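Local coordinates for TodX (Pseudomonas putida, PDB 3BS0), which transports toluene, and probably related aromatic hydrocarbons, across the bacterial outer membrane as a first step in their breakdown, at residues K388-N393 with V427-N432; S22-N27 with G43-L48. All blocks are in the same frame, centred on the assembly; numbering follows the deposited sequence.

Overall arrangement
Contacts 1 and 2 lie about 9 Å apart, centre to centre, near one end of the β-barrel and on the same side of the chain's centre. Along the chain they come in series, contact 2 being complete before contact 1 begins. Contact 2 (22-27 with 43-48) sets the loop after helix 11-15 against the first barrel strand, 44-60; contact 1 (388-393 with 427-432) joins strands 390-405 and 417-433 at the C-terminal end. The two meet because strands 44-60 and 417-433 are antiparallel neighbours, with probable hydrogen bonds from Tyr429 N to Leu48 O and from Phe46 N to Lys431 O. The first and last strands thus close the barrel side by side, with the N-terminal segment packed inside.

Contact 1: residues K388-N393 with V427-N432; sequences KDSRIN and VSYSKN
With CG anti to the backbone N (chi1 171°), the ring of Tyr429 runs along the sheet toward Ser390, whose OG is anti to the carbonyl carbon (chi1 -71°), which sets it beside the backbone N, where it meets the Tyr429 hydroxyl. Ser390 OG and Tyr429 OH lie 2.8 Å apart and share a hydrogen bond in which either hydroxyl could be the donor. The bond is diagonal: the direct partner of Tyr429 in the register is Ile392, two residues further along. Ile392 CG1 comes to the ring's edge, near its plane, 4.2 Å from Tyr429 CD1, so the edge is lined by an aliphatic group at its base and a hydroxyl at its end. Without the ring, as with an alanine in its place, Ser390 OG would probably lose this cross-strand partner and Ile392 CG1 its contact with the ring edge across the strands. Lys431, on the same face, leads away to a cation-pi contact with Phe46 on the next strand.

The backbones form the antiparallel ladder expected of a β-barrel of the OmpP1/FadL family, here between its last two strands. Arg391 and Ser430 make a hydrogen-bonded pair, Arg391 N to Ser430 O at 3.0 Å and Ser430 N to Arg391 O at 2.7 Å. Asn393 and Ser428 repeat the pattern, with Asn393 N 3.0 Å from Ser428 O and Ser428 N 3.2 Å from Asn393 O.

Arg391, Asn393, Ser428 and Ser430 occupy the other face, turned to the barrel interior, where Asn393 and Ser428 touch Ala11 of helix 11-15 and Arg391 reaches Tyr24. Before the strand begins, Asp389 O still accepts a hydrogen bond from Asn432 N, 2.8 Å away, while the carboxylate of Asp389 lies beside Asn432, OD1 being 3.6 Å from its CB.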
loop_
_atom_site.group_PDB
_atom_site.type_symbol
_atom_site.label_atom_id
_atom_site.label_comp_id
_atom_site.label_asym_id
_atom_site.label_seq_id
_atom_site.Cartn_x
_atom_site.Cartn_y
_atom_site.Cartn_z
ATOM N N LYS A 388 15.769 28.442 7.202
ATOM C CA LYS A 388 15.331 27.743 8.404
ATOM C C LYS A 388 13.837 27.512 8.223
ATOM O O LYS A 388 13.147 27.054 9.135
ATOM C CB LYS A 388 15.576 28.571 9.674
ATOM C CG LYS A 388 14.745 29.842 9.808
ATOM C CD LYS A 388 15.408 31.009 9.103
ATOM C CE LYS A 388 16.805 31.253 9.671
ATOM N NZ LYS A 388 17.544 32.310 8.929
ATOM N N ASP A 389 13.345 27.838 7.031
ATOM C CA ASP A 389 11.935 27.675 6.724
ATOM C C ASP A 389 11.701 26.793 5.504
ATOM O O ASP A 389 10.608 26.271 5.327
ATOM C CB ASP A 389 11.286 29.044 6.513
ATOM C CG ASP A 389 11.324 29.907 7.766
ATOM O OD1 ASP A 389 10.677 29.538 8.769
ATOM O OD2 ASP A 389 12.004 30.952 7.751
ATOM N N SER A 390 12.727 26.616 4.676
ATOM C CA SER A 390 12.612 25.797 3.467
ATOM C C SER A 390 13.429 24.514 3.516
ATOM O O SER A 390 14.653 24.564 3.531
ATOM C CB SER A 390 13.037 26.604 2.249
ATOM O OG SER A 390 12.069 27.583 1.954
ATOM N N ARG A 391 12.747 23.372 3.503
ATOM C CA ARG A 391 13.415 22.073 3.575
ATOM C C ARG A 391 13.056 21.110 2.431
ATOM O O ARG A 391 11.916 21.074 1.957
ATOM C CB ARG A 391 13.059 21.357 4.888
ATOM C CG ARG A 391 13.147 22.158 6.165
ATOM C CD ARG A 391 12.619 21.288 7.299
ATOM N NE ARG A 391 12.737 21.869 8.641
ATOM C CZ ARG A 391 12.303 21.265 9.749
ATOM N NH1 ARG A 391 11.725 20.071 9.681
ATOM N NH2 ARG A 391 12.454 21.846 10.928
ATOM N N ILE A 392 14.038 20.319 2.013
ATOM C CA ILE A 392 13.844 19.311 0.986
ATOM C C ILE A 392 14.290 18.015 1.630
ATOM O O ILE A 392 15.421 17.926 2.107
ATOM C CB ILE A 392 14.721 19.549 -0.255
ATOM C CG1 ILE A 392 14.379 20.896 -0.886
ATOM C CG2 ILE A 392 14.519 18.419 -1.267
ATOM C CD1 ILE A 392 15.307 21.263 -2.042
ATOM N N ASN A 393 13.399 17.026 1.652
ATOM C CA ASN A 393 13.691 15.717 2.234
ATOM C C ASN A 393 13.667 14.652 1.141
ATOM O O ASN A 393 12.797 14.666 0.273
ATOM C CB ASN A 393 12.643 15.332 3.284
ATOM C CG ASN A 393 12.501 16.355 4.383
ATOM O OD1 ASN A 393 13.137 16.263 5.431
ATOM N ND2 ASN A 393 11.653 17.336 4.151
ATOM N N VAL A 427 9.775 12.255 -2.010
ATOM C CA VAL A 427 10.448 13.540 -2.002
ATOM C C VAL A 427 9.462 14.611 -1.635
ATOM O O VAL A 427 8.315 14.571 -2.052
ATOM C CB VAL A 427 11.054 13.890 -3.376
ATOM C CG1 VAL A 427 11.865 15.185 -3.273
ATOM C CG2 VAL A 427 11.930 12.755 -3.856
ATOM N N SER A 428 9.898 15.568 -0.834
ATOM C CA SER A 428 8.986 16.631 -0.470
ATOM C C SER A 428 9.674 17.940 -0.128
ATOM O O SER A 428 10.791 17.974 0.397
ATOM C CB SER A 428 8.061 16.187 0.686
ATOM O OG SER A 428 8.786 15.730 1.811
ATOM N N TYR A 429 8.991 19.018 -0.468
ATOM C CA TYR A 429 9.485 20.345 -0.183
ATOM C C TYR A 429 8.620 20.761 0.979
ATOM O O TYR A 429 7.421 20.495 0.984
ATOM C CB TYR A 429 9.264 21.268 -1.377
ATOM C CG TYR A 429 9.551 22.707 -1.056
ATOM C CD1 TYR A 429 10.838 23.124 -0.738
ATOM C CD2 TYR A 429 8.519 23.646 -1.018
ATOM C CE1 TYR A 429 11.093 24.435 -0.386
ATOM C CE2 TYR A 429 8.760 24.967 -0.666
ATOM C CZ TYR A 429 10.048 25.357 -0.350
ATOM O OH TYR A 429 10.284 26.663 0.024
ATOM N N SER A 430 9.221 21.410 1.964
ATOM C CA SER A 430 8.484 21.809 3.144
ATOM C C SER A 430 8.698 23.272 3.516
ATOM O O SER A 430 9.763 23.630 4.009
ATOM C CB SER A 430 8.912 20.901 4.298
ATOM O OG SER A 430 8.139 21.124 5.467
ATOM N N LYS A 431 7.697 24.121 3.271
ATOM C CA LYS A 431 7.831 25.524 3.645
ATOM C C LYS A 431 7.163 25.811 4.984
ATOM O O LYS A 431 6.037 25.396 5.243
ATOM C CB LYS A 431 7.277 26.493 2.573
ATOM C CG LYS A 431 6.252 25.946 1.575
ATOM C CD LYS A 431 5.636 27.093 0.714
ATOM C CE LYS A 431 4.810 26.568 -0.480
ATOM N NZ LYS A 431 3.937 27.601 -1.123
ATOM N N ASN A 432 7.896 26.512 5.843
ATOM C CA ASN A 432 7.425 26.900 7.164
ATOM C C ASN A 432 7.032 28.365 7.056
ATOM O O ASN A 432 7.796 29.188 6.557
ATOM C CB ASN A 432 8.557 26.749 8.175
ATOM C CG ASN A 432 8.075 26.255 9.516
ATOM O OD1 ASN A 432 7.445 26.990 10.280
ATOM N ND2 ASN A 432 8.361 24.985 9.809
#

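Contact 2: residues S22-N27 with G43-L48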
loop_
_atom_site.group_PDB
_atom_site.type_symbol
_atom_site.label_atom_id
_atom_site.label_comp_id
_atom_site.label_asym_id
_atom_site.label_seq_id
_atom_site.Cartn_x
_atom_site.Cartn_y
_atom_site.Cartn_z
ATOM N N SER A 22 7.754 8.595 17.771
ATOM C CA SER A 22 7.920 9.776 18.601
ATOM C C SER A 22 8.972 10.820 18.256
ATOM O O SER A 22 9.714 11.260 19.138
ATOM C CB SER A 22 8.130 9.314 20.032
ATOM O OG SER A 22 9.002 8.190 20.043
ATOM N N TYR A 23 9.034 11.227 16.991
ATOM C CA TYR A 23 9.973 12.264 16.579
ATOM C C TYR A 23 9.404 12.997 15.363
ATOM O O TYR A 23 8.679 12.395 14.571
ATOM C CB TYR A 23 11.351 11.655 16.291
ATOM C CG TYR A 23 11.479 10.843 15.028
ATOM C CD1 TYR A 23 11.895 11.441 13.843
ATOM C CD2 TYR A 23 11.244 9.462 15.027
ATOM C CE1 TYR A 23 12.086 10.686 12.681
ATOM C CE2 TYR A 23 11.425 8.695 13.876
ATOM C CZ TYR A 23 11.847 9.314 12.702
ATOM O OH TYR A 23 12.018 8.588 11.543
ATOM N N TYR A 24 9.708 14.288 15.213
ATOM C CA TYR A 24 9.165 15.026 14.075
ATOM C C TYR A 24 9.301 14.271 12.759
ATOM O O TYR A 24 10.400 14.020 12.263
ATOM C CB TYR A 24 9.777 16.421 13.915
ATOM C CG TYR A 24 8.898 17.291 13.028
ATOM C CD1 TYR A 24 7.515 17.379 13.266
ATOM C CD2 TYR A 24 9.414 17.975 11.927
ATOM C CE1 TYR A 24 6.678 18.114 12.426
ATOM C CE2 TYR A 24 8.573 18.722 11.083
ATOM C CZ TYR A 24 7.208 18.776 11.342
ATOM O OH TYR A 24 6.347 19.455 10.509
ATOM N N THR A 25 8.147 13.921 12.207
ATOM C CA THR A 25 8.062 13.180 10.968
ATOM C C THR A 25 7.516 14.090 9.864
ATOM O O THR A 25 7.568 13.764 8.687
ATOM C CB THR A 25 7.167 11.939 11.197
ATOM O OG1 THR A 25 8.007 10.805 11.463
ATOM C CG2 THR A 25 6.256 11.670 10.000
ATOM N N GLY A 26 7.010 15.250 10.258
ATOM C CA GLY A 26 6.483 16.171 9.277
ATOM C C GLY A 26 4.982 16.073 9.225
ATOM O O GLY A 26 4.377 15.438 10.087
ATOM N N ASN A 27 4.374 16.685 8.217
ATOM C CA ASN A 27 2.925 16.663 8.088
ATOM C C ASN A 27 2.315 15.264 7.961
ATOM O O ASN A 27 1.150 15.070 8.304
ATOM C CB ASN A 27 2.501 17.531 6.910
ATOM C CG ASN A 27 2.660 19.010 7.195
ATOM O OD1 ASN A 27 3.231 19.402 8.214
ATOM N ND2 ASN A 27 2.153 19.843 6.294
ATOM N N GLY A 43 5.120 27.896 14.008
ATOM C CA GLY A 43 4.535 28.298 12.747
ATOM C C GLY A 43 3.595 27.303 12.099
ATOM O O GLY A 43 3.069 26.397 12.738
ATOM N N ASN A 44 3.379 27.494 10.804
ATOM C CA ASN A 44 2.497 26.638 10.032
ATOM C C ASN A 44 3.349 25.930 9.000
ATOM O O ASN A 44 4.298 26.510 8.477
ATOM C CB ASN A 44 1.417 27.493 9.373
ATOM C CG ASN A 44 0.640 28.317 10.385
ATOM O OD1 ASN A 44 0.212 29.434 10.090
ATOM N ND2 ASN A 44 0.448 27.768 11.585
ATOM N N GLN A 45 3.023 24.675 8.707
ATOM C CA GLN A 45 3.830 23.916 7.766
ATOM C C GLN A 45 3.113 23.467 6.520
ATOM O O GLN A 45 2.178 22.691 6.584
ATOM C CB GLN A 45 4.424 22.681 8.454
ATOM C CG GLN A 45 5.464 22.933 9.564
ATOM C CD GLN A 45 4.857 23.337 10.898
ATOM O OE1 GLN A 45 3.821 22.820 11.308
ATOM N NE2 GLN A 45 5.515 24.262 11.592
ATOM N N PHE A 46 3.552 23.949 5.370
ATOM C CA PHE A 46 2.947 23.524 4.123
ATOM C C PHE A 46 3.840 22.424 3.546
ATOM O O PHE A 46 5.059 22.610 3.460
ATOM C CB PHE A 46 2.856 24.683 3.128
ATOM C CG PHE A 46 2.441 24.245 1.763
ATOM C CD1 PHE A 46 1.104 24.025 1.468
ATOM C CD2 PHE A 46 3.395 23.949 0.801
ATOM C CE1 PHE A 46 0.720 23.514 0.244
ATOM C CE2 PHE A 46 3.018 23.438 -0.426
ATOM C CZ PHE A 46 1.673 23.218 -0.701
ATOM N N GLU A 47 3.260 21.288 3.155
ATOM C CA GLU A 47 4.074 20.196 2.600
ATOM C C GLU A 47 3.620 19.645 1.255
ATOM O O GLU A 47 2.439 19.379 1.038
ATOM C CB GLU A 47 4.208 19.042 3.604
ATOM C CG GLU A 47 5.490 19.099 4.444
ATOM C CD GLU A 47 5.696 17.854 5.313
ATOM O OE1 GLU A 47 5.692 16.732 4.760
ATOM O OE2 GLU A 47 5.871 18.000 6.544
ATOM N N LEU A 48 4.591 19.473 0.359
ATOM C CA LEU A 48 4.359 18.983 -0.994
ATOM C C LEU A 48 5.332 17.890 -1.381
ATOM O O LEU A 48 6.549 18.089 -1.328
ATOM C CB LEU A 48 4.481 20.138 -1.987
ATOM C CG LEU A 48 3.127 20.614 -2.498
ATOM C CD1 LEU A 48 3.284 21.936 -3.218
ATOM C CD2 LEU A 48 2.547 19.546 -3.435
#
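Two nearly straight hydrogen bonds fasten Asn27 to the first barrel strand. Its backbone N donates a hydrogen bond to Glu47 OE2 (2.6 Å, 175° at the hydrogen), approaching from above the carboxylate plane. The side chain takes the second bond: ND2 donates to Gln45 O at 2.9 Å. Gln45 O lies in the amide plane of Asn27, although ND2 stands above the plane of the Gln45 carbonyl. ND2 also bonds Ser85 OG on strand 80-90, and these two acceptors would fix the rotation of the amide.

Stacking of flat groups accompanies the polar grip. Asn27 has CG anti to its carbonyl carbon (chi1 -72°), which carries the amide over the extended end of Glu47; amide and carboxylate planes are only 21° apart. Within this stack Asn27 CG is 3.4 Å from Glu47 OE2. Asn27 OD1 and Glu47 OE2, both acceptors, also come close without a bond, so the polar hold rests on the backbone N and ND2.

The remaining touches are van der Waals contacts. Tyr24 OH rests 3.7 Å from Gln45 CG, where the Gln45 chain bends, and Asn27 OD1 lies 3.5 Å from Gln45 CB. Gly26 CA passes 3.3 Å from Glu47 OE2. Its backbone angles would press a side chain against the carbonyl of Thr25, which by itself calls for a glycine at this point of the loop; its N lies over the centre of the Tyr24 ring.

Gln45 and Glu47 point inward from strand 44-60 to receive this loop, while Phe46 points away. Such an N-terminal segment lodged in the lumen against the barrel wall is characteristic of the FadL family, in which it forms the plug-like hatch.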